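Side-chain contacts in transcriptional regulator AefR (Pseudomonas syringae pv. tomato, PDB 3CDL), which probably acts as a DNA-binding transcription factor of the TetR family that recognises regulatory sequences: residues E12-A17 and Y47-S52; A58-R63 and A106-G111; E88-K93 and T157-L162; S101-A106 and P170-N175; A136-A141 and G153-Q158. All coordinates share one frame; numbering follows the deposited sequence. Where two conformers were deposited one is given.

Contact 1. Residues E12-A17 and Y47-S52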
# COMPACT_ATOMS: atom_id res chain seq x y z
N GLU B 12 7.37 -8.65 24.95
CA GLU B 12 7.84 -8.88 23.59
C GLU B 12 7.61 -10.33 23.19
O GLU B 12 7.17 -10.60 22.08
CB GLU B 12 9.31 -8.51 23.42
CG GLU B 12 9.66 -7.04 23.67
CD GLU B 12 9.07 -6.07 22.64
OE1 GLU B 12 9.32 -4.85 22.78
OE2 GLU B 12 8.37 -6.51 21.70
N SER B 13 7.90 -11.24 24.11
CA SER B 13 7.64 -12.66 23.94
C SER B 13 6.20 -12.90 23.47
O SER B 13 5.97 -13.54 22.44
CB SER B 13 7.92 -13.39 25.26
OG SER B 13 8.00 -14.80 25.10
N ILE B 14 5.24 -12.35 24.20
CA ILE B 14 3.81 -12.52 23.90
C ILE B 14 3.40 -11.83 22.59
O ILE B 14 2.66 -12.40 21.77
CB ILE B 14 2.92 -12.03 25.07
CG1 ILE B 14 3.29 -12.75 26.37
CG2 ILE B 14 1.45 -12.18 24.73
CD1 ILE B 14 2.87 -12.01 27.63
N VAL B 15 3.87 -10.59 22.39
CA VAL B 15 3.65 -9.86 21.15
C VAL B 15 4.16 -10.68 19.96
O VAL B 15 3.44 -10.83 18.97
CB VAL B 15 4.33 -8.47 21.16
CG1 VAL B 15 4.30 -7.83 19.79
CG2 VAL B 15 3.68 -7.55 22.19
N GLN B 16 5.38 -11.22 20.09
CA GLN B 16 6.03 -12.04 19.06
C GLN B 16 5.21 -13.25 18.65
O GLN B 16 4.99 -13.51 17.46
CB GLN B 16 7.41 -12.51 19.52
CG GLN B 16 8.54 -12.00 18.70
CD GLN B 16 8.61 -10.50 18.72
OE1 GLN B 16 7.86 -9.80 18.02
NE2 GLN B 16 9.54 -9.97 19.52
N ALA B 17 4.77 -14.00 19.65
CA ALA B 17 3.88 -15.13 19.44
C ALA B 17 2.58 -14.66 18.81
O ALA B 17 1.98 -15.39 18.01
CB ALA B 17 3.61 -15.81 20.76
N TYR B 47 -2.98 -12.71 30.00
CA TYR B 47 -4.08 -11.78 30.28
C TYR B 47 -3.65 -10.58 31.12
O TYR B 47 -4.23 -9.49 31.00
CB TYR B 47 -5.29 -12.50 30.90
CG TYR B 47 -6.10 -13.31 29.91
CD1 TYR B 47 -6.84 -12.69 28.90
CD2 TYR B 47 -6.13 -14.71 29.98
CE1 TYR B 47 -7.58 -13.44 27.98
CE2 TYR B 47 -6.88 -15.47 29.06
CZ TYR B 47 -7.59 -14.82 28.06
OH TYR B 47 -8.32 -15.55 27.17
N ASN B 48 -2.63 -10.80 31.96
CA ASN B 48 -2.00 -9.75 32.75
C ASN B 48 -1.49 -8.62 31.86
O ASN B 48 -1.82 -7.45 32.07
CB ASN B 48 -0.83 -10.32 33.57
CG ASN B 48 -1.29 -11.26 34.69
OD1 ASN B 48 -2.38 -11.10 35.26
ND2 ASN B 48 -0.43 -12.22 35.03
N HIS B 49 -0.71 -8.97 30.85
CA HIS B 49 -0.19 -7.99 29.91
C HIS B 49 -1.27 -7.43 28.98
O HIS B 49 -1.37 -6.21 28.82
CB HIS B 49 1.01 -8.54 29.14
CG HIS B 49 2.28 -8.53 29.94
ND1 HIS B 49 3.22 -9.53 29.86
CD2 HIS B 49 2.76 -7.64 30.85
CE1 HIS B 49 4.22 -9.26 30.68
NE2 HIS B 49 3.96 -8.12 31.30
N PHE B 50 -2.09 -8.31 28.40
CA PHE B 50 -3.17 -7.91 27.50
C PHE B 50 -4.46 -8.60 27.87
O PHE B 50 -4.59 -9.81 27.65
CB PHE B 50 -2.81 -8.25 26.05
CG PHE B 50 -1.47 -7.74 25.63
CD1 PHE B 50 -1.33 -6.42 25.16
CD2 PHE B 50 -0.34 -8.55 25.71
CE1 PHE B 50 -0.09 -5.93 24.77
CE2 PHE B 50 0.90 -8.07 25.32
CZ PHE B 50 1.03 -6.75 24.86
N PRO B 51 -5.43 -7.84 28.41
CA PRO B 51 -6.72 -8.40 28.85
C PRO B 51 -7.62 -8.90 27.71
O PRO B 51 -8.62 -9.54 27.97
CB PRO B 51 -7.39 -7.23 29.60
CG PRO B 51 -6.33 -6.20 29.77
CD PRO B 51 -5.38 -6.38 28.63
N SER B 52 -7.24 -8.61 26.47
CA SER B 52 -8.01 -9.04 25.29
C SER B 52 -7.22 -8.80 24.01
O SER B 52 -6.29 -8.00 23.99
CB SER B 52 -9.35 -8.30 25.20
OG SER B 52 -9.16 -6.91 25.11
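Ile14 meets His49 and Phe50 with its two branches, and the way each ring receives its branch sets the character of this small buried interface. The longer branch lies beside the backbone N of Ile14, and its extended second torsion (chi2 159°) carries CD1 to the imidazole of His49. The methyl arrives at the ring edge, in the plane of the imidazole, with Ile14 CD1 3.4 Å from His49 ND1; the two side chains stand at about a right angle. That nitrogen is buried by the methyl and finds no hydrogen-bonding partner in the model, an uneven match of polar and apolar atoms.

The other branch belongs to the benzyl ring. Ile14 CG2 sits 4.2 Å from Phe50 CD2 and equally far from CE2, while the two side chains run past one another in opposite directions. Val15 adds the next touch, its CG2 coming within 3.8 Å of Phe50 CZ, with the side chains again roughly perpendicular. Both methyls approach the ring obliquely, and between them one side and the CZ end of the Phe50 ring rest against two successive residues of helix 9-24. Leu56 and Glu59 of helix 53-64 also touch the phenylalanine.

The polypeptide leaves helical geometry at Phe50, directly after helix 43-49, and the carbonyl of His49 accepts a hydrogen bond from Arg11. Ile14 also leans on Ile35 of helix 32-39. Helix 9-24 thus packs against both helices of the predicted helix-turn-helix, as in the compact helical DNA-binding domain of TetR regulators.

Contact 2. Residues A58-R63 and A106-G111; sequences AEMLQR and ARVVVG
Glu59 OE1, on the residue before the Met60 that meets Val108 and Val109, is gripped twice by Arg63 one turn further along helix 53-64. Arg63 NE gives the sounder bond, 3.1 Å to Glu59 OE1 with an N-H...O angle of 156°, and Arg63 NH2 adds a weak one. The carboxylate oxygen lies close to the plane of the guanidinium group, yet it is itself met from above the carboxylate plane, 44° out of it. Arg63 is further tethered through NH1 to Glu12 of helix 9-24, which probably limits how far the charged group can swing.

Beside this ion pair the contact proper is wholly apolar. It joins helix 53-64 to helix 100-114, whose short segments have a crossing angle of -120°. In a TetR regulator this is the seam between the two domains: the helix that follows the helix-turn-helix, and links the two domains, packs against the C-terminal part, where such proteins commonly sense their effectors.

Met60, present as selenomethionine, bends at its last torsion and drops its methyl between two neighbouring valines. Met60 CE is 3.3 Å from Val108 CG2, and the same methyl carbon lies 3.4 Å from Val109 CG2. Both distances are short for methyl carbons, so the packing is close but the exact values are doubtful. Val109 faces helix 53-64 squarely and works with both branches. While Val109 CG2 also lies 4.0 Å from Met60 CB, its CG1 turns to Leu61, whose CD1 comes to a similarly short 3.4 Å from Val109 CG1 at about a right angle.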
# COMPACT_ATOMS: atom_id res chain seq x y z
N ALA B 58 -4.34 -3.19 19.79
CA ALA B 58 -4.09 -1.77 20.07
C ALA B 58 -2.60 -1.49 20.18
O ALA B 58 -2.13 -0.48 19.67
CB ALA B 58 -4.80 -1.34 21.34
N GLU B 59 -1.88 -2.41 20.81
CA GLU B 59 -0.46 -2.26 21.07
C GLU B 59 0.35 -2.42 19.79
O GLU B 59 1.26 -1.64 19.53
CB GLU B 59 0.01 -3.30 22.09
CG GLU B 59 0.90 -2.73 23.20
CD GLU B 59 2.26 -2.29 22.73
OE1 GLU B 59 3.25 -3.01 22.99
OE2 GLU B 59 2.35 -1.22 22.11
N MSE B 60 0.01 -3.44 19.01
CA MSE B 60 0.60 -3.66 17.70
C MSE B 60 0.44 -2.47 16.75
O MSE B 60 1.36 -2.13 16.02
CB MSE B 60 -0.03 -4.88 17.06
CG MSE B 60 0.71 -6.15 17.33
SE MSE B 60 -0.32 -7.71 16.85
CE MSE B 60 -1.14 -7.19 15.17
N LEU B 61 -0.74 -1.86 16.76
CA LEU B 61 -1.01 -0.67 15.97
C LEU B 61 -0.07 0.46 16.37
O LEU B 61 0.71 0.95 15.55
CB LEU B 61 -2.48 -0.27 16.12
CG LEU B 61 -3.21 0.42 14.97
CD1 LEU B 61 -3.18 -0.43 13.70
CD2 LEU B 61 -4.64 0.76 15.38
N GLN B 62 -0.12 0.86 17.65
CA GLN B 62 0.76 1.90 18.20
C GLN B 62 2.19 1.73 17.69
O GLN B 62 2.81 2.69 17.27
CB GLN B 62 0.78 1.88 19.74
CG GLN B 62 -0.59 1.92 20.46
CD GLN B 62 -1.37 3.23 20.30
OE1 GLN B 62 -1.44 4.04 21.23
NE2 GLN B 62 -1.96 3.43 19.12
N ARG B 63 2.67 0.49 17.72
CA ARG B 63 4.02 0.12 17.31
C ARG B 63 4.30 0.31 15.84
O ARG B 63 5.45 0.47 15.44
CB ARG B 63 4.27 -1.35 17.62
CG ARG B 63 4.63 -1.65 19.03
CD ARG B 63 5.07 -3.10 19.12
NE ARG B 63 5.10 -3.56 20.51
CZ ARG B 63 5.91 -4.52 20.95
NH1 ARG B 63 6.76 -5.11 20.12
NH2 ARG B 63 5.87 -4.87 22.22
N ALA B 106 3.77 -5.20 10.46
CA ALA B 106 3.05 -4.50 9.43
C ALA B 106 2.12 -5.44 8.67
O ALA B 106 0.93 -5.13 8.48
CB ALA B 106 4.02 -3.85 8.49
N ARG B 107 2.66 -6.58 8.24
CA ARG B 107 1.88 -7.58 7.52
C ARG B 107 0.67 -8.05 8.32
O ARG B 107 -0.48 -7.95 7.86
CB ARG B 107 2.75 -8.77 7.15
CG ARG B 107 3.17 -8.81 5.71
CD ARG B 107 4.07 -10.01 5.44
NE ARG B 107 5.33 -9.92 6.21
CZ ARG B 107 6.52 -9.64 5.67
NH1 ARG B 107 6.63 -9.43 4.36
NH2 ARG B 107 7.61 -9.57 6.44
N VAL B 108 0.91 -8.57 9.52
CA VAL B 108 -0.23 -8.99 10.33
C VAL B 108 -1.23 -7.85 10.62
O VAL B 108 -2.41 -8.11 10.64
CB VAL B 108 0.11 -9.94 11.57
CG1 VAL B 108 1.38 -10.72 11.33
CG2 VAL B 108 0.19 -9.20 12.86
N VAL B 109 -0.77 -6.61 10.79
CA VAL B 109 -1.70 -5.50 11.12
C VAL B 109 -2.57 -5.08 9.93
O VAL B 109 -3.79 -4.95 10.05
CB VAL B 109 -0.99 -4.26 11.77
CG1 VAL B 109 -1.98 -3.15 12.01
CG2 VAL B 109 -0.38 -4.64 13.09
N VAL B 110 -1.92 -4.86 8.79
CA VAL B 110 -2.60 -4.71 7.53
C VAL B 110 -3.51 -5.89 7.23
O VAL B 110 -4.66 -5.72 6.82
CB VAL B 110 -1.60 -4.51 6.38
CG1 VAL B 110 -2.35 -4.39 5.03
CG2 VAL B 110 -0.74 -3.28 6.64
N GLY B 111 -2.99 -7.10 7.43
CA GLY B 111 -3.80 -8.29 7.23
C GLY B 111 -5.01 -8.33 8.13
O GLY B 111 -6.08 -8.82 7.75

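Contact 3. Residues E88-K93 and T157-L162; sequences ELLWGK and TQMHAL
Leu90 is the first residue of 88-93 to touch the facing helix, reaching it with the end of its side chain rather than with its root. Leu90 CD1 stops 4.4 Å from CG of Met159, a selenomethionine with two deposited conformers, so this is a loose apolar touch. Val188 of helix 181-199 also meets Leu90.

Nearly one turn on, Lys93 makes the closer approach. Its CG lies opposite the backbone N (chi1 -169°), and kinks at the second and fourth torsions fold the aliphatic chain across the imidazole of His160, at about a right angle to that side chain. Lys93 CE lies 3.5 Å from both His160 CD2 and His160 NE2. The ammonium group then comes down obliquely, with Lys93 NZ 3.1 Å from His160 CD2, close but not a hydrogen bond. A positive charge so near would probably disfavour protonation of the imidazole. The ring is steadied from elsewhere: it stacks with Phe134 of helix 133-143, and ND1 makes a weak hydrogen bond to the carbonyl of Ala156.

On another side of helix 152-167, Gln158 bonds to Ser190 of the second subunit. Helix 82-97 therefore packs inside its own subunit against a helix that also faces the partner, as in the all-helical C-terminal domain through which TetR regulators dimerise.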
# COMPACT_ATOMS: atom_id res chain seq x y z
N GLU B 88 19.22 12.73 5.97
CA GLU B 88 19.19 12.12 7.29
C GLU B 88 17.81 11.64 7.76
O GLU B 88 17.70 10.60 8.42
CB GLU B 88 19.70 13.14 8.30
CG GLU B 88 20.81 12.68 9.16
CD GLU B 88 21.38 13.83 9.97
OE1 GLU B 88 22.59 14.14 9.84
OE2 GLU B 88 20.61 14.45 10.74
N LEU B 89 16.76 12.40 7.46
CA LEU B 89 15.41 12.01 7.83
C LEU B 89 15.04 10.77 7.04
O LEU B 89 14.53 9.78 7.58
CB LEU B 89 14.39 13.12 7.51
CG LEU B 89 14.06 14.21 8.55
CD1 LEU B 89 15.03 15.38 8.46
CD2 LEU B 89 12.62 14.71 8.39
N LEU B 90 15.28 10.84 5.74
CA LEU B 90 14.90 9.79 4.83
C LEU B 90 15.63 8.49 5.18
O LEU B 90 15.05 7.40 5.09
CB LEU B 90 15.21 10.23 3.40
CG LEU B 90 14.12 10.93 2.57
CD1 LEU B 90 12.80 11.17 3.31
CD2 LEU B 90 14.66 12.19 1.87
N TRP B 91 16.88 8.60 5.61
CA TRP B 91 17.59 7.42 6.05
C TRP B 91 17.01 6.79 7.31
O TRP B 91 16.86 5.57 7.37
CB TRP B 91 19.10 7.65 6.17
CG TRP B 91 19.82 7.35 4.89
CD1 TRP B 91 20.48 8.24 4.10
CD2 TRP B 91 19.92 6.07 4.21
NE1 TRP B 91 21.02 7.61 3.01
CE2 TRP B 91 20.69 6.28 3.04
CE3 TRP B 91 19.45 4.78 4.49
CZ2 TRP B 91 21.00 5.25 2.15
CZ3 TRP B 91 19.76 3.75 3.60
CH2 TRP B 91 20.52 4.00 2.44
N GLY B 92 16.71 7.62 8.31
CA GLY B 92 15.96 7.15 9.49
C GLY B 92 14.73 6.30 9.13
O GLY B 92 14.61 5.15 9.55
N LYS B 93 13.82 6.87 8.34
CA LYS B 93 12.66 6.12 7.89
C LYS B 93 13.00 4.88 7.06
O LYS B 93 12.29 3.89 7.13
CB LYS B 93 11.69 7.02 7.12
CG LYS B 93 10.31 6.41 6.82
CD LYS B 93 9.61 5.88 8.08
CE LYS B 93 8.08 5.88 8.00
NZ LYS B 93 7.46 5.38 6.70
N THR B 157 3.08 12.86 2.82
CA THR B 157 2.53 11.65 2.20
C THR B 157 3.30 11.25 0.94
O THR B 157 3.66 10.09 0.78
CB THR B 157 1.02 11.82 1.95
OG1 THR B 157 0.41 12.18 3.20
CG2 THR B 157 0.37 10.52 1.39
N GLN B 158 3.55 12.22 0.08
CA GLN B 158 4.37 12.06 -1.11
C GLN B 158 5.77 11.63 -0.70
O GLN B 158 6.32 10.64 -1.23
CB GLN B 158 4.42 13.39 -1.87
CG GLN B 158 3.05 13.89 -2.34
CD GLN B 158 3.16 15.22 -3.04
OE1 GLN B 158 2.83 15.31 -4.21
NE2 GLN B 158 3.63 16.25 -2.35
N MSE B 159 6.33 12.35 0.28
CA MSE B 159 7.64 12.03 0.83
C MSE B 159 7.71 10.54 1.18
O MSE B 159 8.59 9.83 0.75
CB MSE B 159 7.90 12.89 2.07
CG MSE B 159 9.29 13.52 2.15
SE MSE B 159 9.75 14.28 3.90
CE MSE B 159 10.32 16.03 3.34
N HIS B 160 6.75 10.11 2.00
CA HIS B 160 6.64 8.74 2.48
C HIS B 160 6.39 7.72 1.39
O HIS B 160 7.00 6.63 1.42
CB HIS B 160 5.57 8.64 3.56
CG HIS B 160 6.08 8.95 4.93
ND1 HIS B 160 5.70 10.08 5.63
CD2 HIS B 160 6.96 8.29 5.72
CE1 HIS B 160 6.31 10.09 6.81
NE2 HIS B 160 7.09 9.03 6.88
N ALA B 161 5.51 8.07 0.46
CA ALA B 161 5.20 7.30 -0.75
C ALA B 161 6.42 7.00 -1.61
O ALA B 161 6.54 5.94 -2.19
CB ALA B 161 4.16 8.05 -1.61
N LEU B 162 7.32 7.96 -1.71
CA LEU B 162 8.51 7.77 -2.54
C LEU B 162 9.43 6.68 -1.99
O LEU B 162 10.18 6.12 -2.75
CB LEU B 162 9.24 9.11 -2.73
CG LEU B 162 9.00 9.95 -4.02
CD1 LEU B 162 8.09 9.29 -5.07
CD2 LEU B 162 8.61 11.43 -3.74

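Contact 4. Residues S101-A106 and P170-N175; sequences SFLDLA and PQVTFN
Leu103 and Gln171 come together because each places CG beside its own backbone N and opposite its carbonyl carbon, with chi1 of -74° in the leucine and -71° in the glutamine. The fork of the leucine is thereby aimed at the root of the glutamine. This is a helix-helix contact inside the all-helical C-terminal domain of the TetR fold, between helix 100-114 and the short helix 169-174. The segment axes approach to 9.4 Å at a crossing angle of -50°.

Both methyls of the fork use the same carbon: Leu103 CD1 lies 3.7 Å from Gln171 CB, and Leu103 CD2 lies 3.8 Å from it. CD1 also reaches CG, so the aliphatic part of the glutamine serves as an apolar surface. A bend at chi2 then turns the amide away from the leucine. There NE2 is satisfied by two backbone carbonyls, linking that of Phe166, before the short helix, with that of Ala177, after it.

Next to Gln171, Val172 presents CG2, the branch lying opposite its carbonyl carbon. It meets two residues spaced by three along helix 100-114. The remoter is Leu103, whose CD2 is 4.2 Å from Val172 CG2, the side chains crossing obliquely. The following residue, Thr173, accepts a hydrogen bond at its carbonyl from Thr113 of the second subunit, which places the short helix at the dimer boundary. The valine's nearer neighbour is small: Ala106 CB, touched also by Leu64 and Phe168, sits 3.8 Å from Val172 CG2.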
# COMPACT_ATOMS: atom_id res chain seq x y z
N SER B 101 11.39 -7.68 11.32
CA SER B 101 10.45 -7.83 12.43
C SER B 101 9.36 -6.74 12.35
O SER B 101 8.22 -6.95 12.77
CB SER B 101 11.19 -7.83 13.79
OG SER B 101 12.01 -6.69 13.96
N PHE B 102 9.71 -5.59 11.78
CA PHE B 102 8.75 -4.54 11.53
C PHE B 102 7.85 -4.91 10.34
O PHE B 102 6.63 -4.76 10.40
CB PHE B 102 9.47 -3.20 11.30
CG PHE B 102 8.58 -2.07 10.91
CD1 PHE B 102 8.24 -1.86 9.58
CD2 PHE B 102 8.09 -1.19 11.88
CE1 PHE B 102 7.40 -0.82 9.22
CE2 PHE B 102 7.25 -0.13 11.50
CZ PHE B 102 6.91 0.04 10.18
N LEU B 103 8.43 -5.41 9.26
CA LEU B 103 7.63 -5.84 8.13
C LEU B 103 6.61 -6.89 8.53
O LEU B 103 5.46 -6.84 8.09
CB LEU B 103 8.50 -6.33 6.97
CG LEU B 103 9.20 -5.18 6.24
CD1 LEU B 103 10.25 -5.73 5.32
CD2 LEU B 103 8.23 -4.20 5.49
N ASP B 104 7.03 -7.81 9.37
CA ASP B 104 6.15 -8.83 9.93
C ASP B 104 4.94 -8.28 10.67
O ASP B 104 3.82 -8.67 10.39
CB ASP B 104 6.94 -9.78 10.82
CG ASP B 104 7.82 -10.71 10.02
OD1 ASP B 104 7.82 -10.56 8.79
OD2 ASP B 104 8.52 -11.57 10.62
N LEU B 105 5.17 -7.36 11.60
CA LEU B 105 4.10 -6.71 12.32
C LEU B 105 3.17 -6.00 11.34
O LEU B 105 1.95 -6.17 11.38
CB LEU B 105 4.69 -5.72 13.32
CG LEU B 105 3.82 -4.57 13.85
CD1 LEU B 105 3.23 -4.95 15.16
CD2 LEU B 105 4.65 -3.35 14.02
N ALA B 106 3.77 -5.20 10.46
CA ALA B 106 3.05 -4.50 9.43
C ALA B 106 2.12 -5.44 8.67
O ALA B 106 0.93 -5.13 8.48
CB ALA B 106 4.02 -3.85 8.49
N PRO B 170 5.73 -3.41 -1.47
CA PRO B 170 6.15 -4.70 -2.03
C PRO B 170 6.41 -5.79 -0.99
O PRO B 170 6.07 -6.95 -1.21
CB PRO B 170 7.44 -4.35 -2.78
CG PRO B 170 7.16 -2.97 -3.30
CD PRO B 170 6.50 -2.30 -2.08
N GLN B 171 6.98 -5.40 0.15
CA GLN B 171 7.36 -6.37 1.15
C GLN B 171 6.13 -6.88 1.94
O GLN B 171 6.03 -8.07 2.28
CB GLN B 171 8.42 -5.78 2.09
CG GLN B 171 9.79 -5.60 1.46
CD GLN B 171 9.87 -4.37 0.54
OE1 GLN B 171 9.01 -3.52 0.57
NE2 GLN B 171 10.92 -4.30 -0.27
N VAL B 172 5.21 -5.95 2.20
CA VAL B 172 4.03 -6.24 2.99
C VAL B 172 3.04 -7.01 2.12
O VAL B 172 2.37 -7.91 2.60
CB VAL B 172 3.39 -4.92 3.56
CG1 VAL B 172 1.91 -5.09 3.88
CG2 VAL B 172 4.14 -4.43 4.78
N THR B 173 2.95 -6.68 0.85
CA THR B 173 1.88 -7.26 0.02
C THR B 173 2.33 -8.50 -0.74
O THR B 173 1.55 -9.43 -0.91
CB THR B 173 1.21 -6.21 -0.91
OG1 THR B 173 2.18 -5.69 -1.82
CG2 THR B 173 0.69 -5.05 -0.11
N PHE B 174 3.58 -8.53 -1.17
CA PHE B 174 4.06 -9.62 -2.03
C PHE B 174 5.18 -10.43 -1.41
O PHE B 174 5.77 -11.28 -2.06
CB PHE B 174 4.53 -9.06 -3.39
CG PHE B 174 3.43 -8.45 -4.22
CD1 PHE B 174 2.38 -9.23 -4.72
CD2 PHE B 174 3.43 -7.08 -4.52
CE1 PHE B 174 1.35 -8.67 -5.48
CE2 PHE B 174 2.40 -6.50 -5.29
CZ PHE B 174 1.36 -7.31 -5.76
N ASN B 175 5.47 -10.17 -0.13
CA ASN B 175 6.72 -10.62 0.49
C ASN B 175 7.90 -10.46 -0.45
O ASN B 175 8.55 -11.43 -0.83
CB ASN B 175 6.63 -12.05 1.02
CG ASN B 175 6.42 -12.11 2.53
OD1 ASN B 175 5.28 -12.22 3.01
ND2 ASN B 175 7.51 -12.03 3.28

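Contact 5. Residues A136-A141 and G153-Q158; sequences AWIRAA and GFAATQ
Two successive helices of the C-terminal domain of this TetR-type fold, 133-143 and 152-167, are joined by a short connection and pack together here, with Ile138 as the residue that bridges them. Its CG1 lies beside the backbone N, and an extended second torsion (chi2 150°) pushes the delta methyl out to the facing helix. Ile138 CD1 meets backbone before side chain: it is 3.5 Å from the N of Ala156 and 3.7 Å from the CA of the same residue.

Two alanine methyls frame this landing point. Ile138 CD1 stands 3.9 Å from Ala155 CB and equally far from Ala156 CB, while the shorter branch, CG2, comes to 4.1 Å from Ala155 CB. The small side chains let the isoleucine come right up to the helix surface. Phe195 of helix 181-199 touches both Ile138 and Ala155, and Met159 adds another apolar neighbour, so the methyl is enclosed in a buried cluster.

On a face of helix 152-167 turned from Ile138, the helix meets the second subunit. Phe154 stacks its ring with Phe166 of that subunit, and Thr157 packs on the same phenylalanine. Thr157 also folds its hydroxyl back along its own helix, with OG1 held beside the backbone N (chi1 -54°). The carbonyl of Gly153 is therefore gripped by two donors that arrive from opposite faces of its plane: Thr157 N at 3.2 Å from Gly153 O, and Thr157 OG1 at 2.7 Å from Gly153 O, tilted 23° from that plane.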
# COMPACT_ATOMS: atom_id res chain seq x y z
N ALA B 136 6.14 17.46 10.78
CA ALA B 136 6.62 18.47 11.72
C ALA B 136 7.73 19.31 11.08
O ALA B 136 7.75 20.54 11.21
CB ALA B 136 7.10 17.80 13.00
N TRP B 137 8.63 18.63 10.38
CA TRP B 137 9.76 19.24 9.71
C TRP B 137 9.32 20.16 8.57
O TRP B 137 9.74 21.32 8.52
CB TRP B 137 10.68 18.14 9.18
CG TRP B 137 11.99 18.60 8.63
CD1 TRP B 137 13.15 18.85 9.34
CD2 TRP B 137 12.31 18.84 7.26
NE1 TRP B 137 14.15 19.24 8.48
CE2 TRP B 137 13.66 19.23 7.20
CE3 TRP B 137 11.57 18.77 6.07
CZ2 TRP B 137 14.29 19.56 6.00
CZ3 TRP B 137 12.20 19.08 4.87
CH2 TRP B 137 13.54 19.47 4.85
N ILE B 138 8.49 19.63 7.66
CA ILE B 138 7.98 20.40 6.52
C ILE B 138 7.37 21.73 6.98
O ILE B 138 7.67 22.77 6.40
CB ILE B 138 6.98 19.57 5.63
CG1 ILE B 138 7.72 18.46 4.88
CG2 ILE B 138 6.25 20.45 4.63
CD1 ILE B 138 6.88 17.21 4.60
N ARG B 139 6.52 21.67 8.00
CA ARG B 139 5.93 22.86 8.64
C ARG B 139 7.01 23.82 9.17
O ARG B 139 6.91 25.02 8.96
CB ARG B 139 4.98 22.43 9.77
CG ARG B 139 4.36 23.57 10.60
CD ARG B 139 3.07 23.16 11.34
NE ARG B 139 2.96 21.72 11.54
CZ ARG B 139 2.01 20.95 11.01
NH1 ARG B 139 2.03 19.63 11.23
NH2 ARG B 139 1.05 21.49 10.27
N ALA B 140 8.02 23.29 9.86
CA ALA B 140 9.13 24.12 10.33
C ALA B 140 9.92 24.77 9.18
O ALA B 140 10.17 25.98 9.19
CB ALA B 140 10.05 23.33 11.24
N ALA B 141 10.29 23.95 8.18
CA ALA B 141 11.00 24.40 6.98
C ALA B 141 10.23 25.50 6.25
O ALA B 141 10.82 26.47 5.74
CB ALA B 141 11.26 23.22 6.06
N GLY B 153 0.92 17.80 5.74
CA GLY B 153 0.46 16.42 5.59
C GLY B 153 0.40 15.95 4.15
O GLY B 153 0.74 14.80 3.85
N PHE B 154 -0.05 16.81 3.25
CA PHE B 154 -0.03 16.47 1.82
C PHE B 154 1.41 16.19 1.35
O PHE B 154 1.69 15.21 0.65
CB PHE B 154 -0.69 17.61 1.03
CG PHE B 154 -0.99 17.28 -0.39
CD1 PHE B 154 -2.21 16.71 -0.74
CD2 PHE B 154 -0.06 17.55 -1.40
CE1 PHE B 154 -2.50 16.39 -2.06
CE2 PHE B 154 -0.34 17.24 -2.75
CZ PHE B 154 -1.57 16.67 -3.07
N ALA B 155 2.35 17.02 1.78
CA ALA B 155 3.71 16.91 1.33
C ALA B 155 4.42 15.68 1.92
O ALA B 155 5.15 14.98 1.22
CB ALA B 155 4.47 18.19 1.67
N ALA B 156 4.16 15.41 3.20
CA ALA B 156 4.76 14.26 3.89
C ALA B 156 4.33 12.93 3.27
O ALA B 156 5.14 11.98 3.17
CB ALA B 156 4.41 14.31 5.39
N THR B 157 3.08 12.86 2.82
CA THR B 157 2.53 11.65 2.20
C THR B 157 3.30 11.25 0.94
O THR B 157 3.66 10.09 0.78
CB THR B 157 1.02 11.82 1.95
OG1 THR B 157 0.41 12.18 3.20
CG2 THR B 157 0.37 10.52 1.39
N GLN B 158 3.55 12.22 0.08
CA GLN B 158 4.37 12.06 -1.11
C GLN B 158 5.77 11.63 -0.70
O GLN B 158 6.32 10.64 -1.23
CB GLN B 158 4.42 13.39 -1.87
CG GLN B 158 3.05 13.89 -2.34
CD GLN B 158 3.16 15.22 -3.04
OE1 GLN B 158 2.83 15.31 -4.21
NE2 GLN B 158 3.63 16.25 -2.35

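In the fold
From the N terminus, contact 1 closes first, bringing helix 9-24 to the end of helix 43-49 within the DNA-binding part. Contact 2 opens on the next helix and closes on helix 100-114, tying the DNA-binding part to the C-terminal part; the Glu12-Arg63 salt bridge couples it to contact 1. Before it closes, contact 3 has opened, so the two cross. Contact 4 crosses both, sharing Ala106 with contact 2. Contact 5, a short loop closure nested inside contact 4, ends on the same helix as contact 3, and Met159 and Ile138 join them. Contacts 1 and 5 lie about 35 Å apart between centres, while contacts 2 to 5 all touch the second subunit.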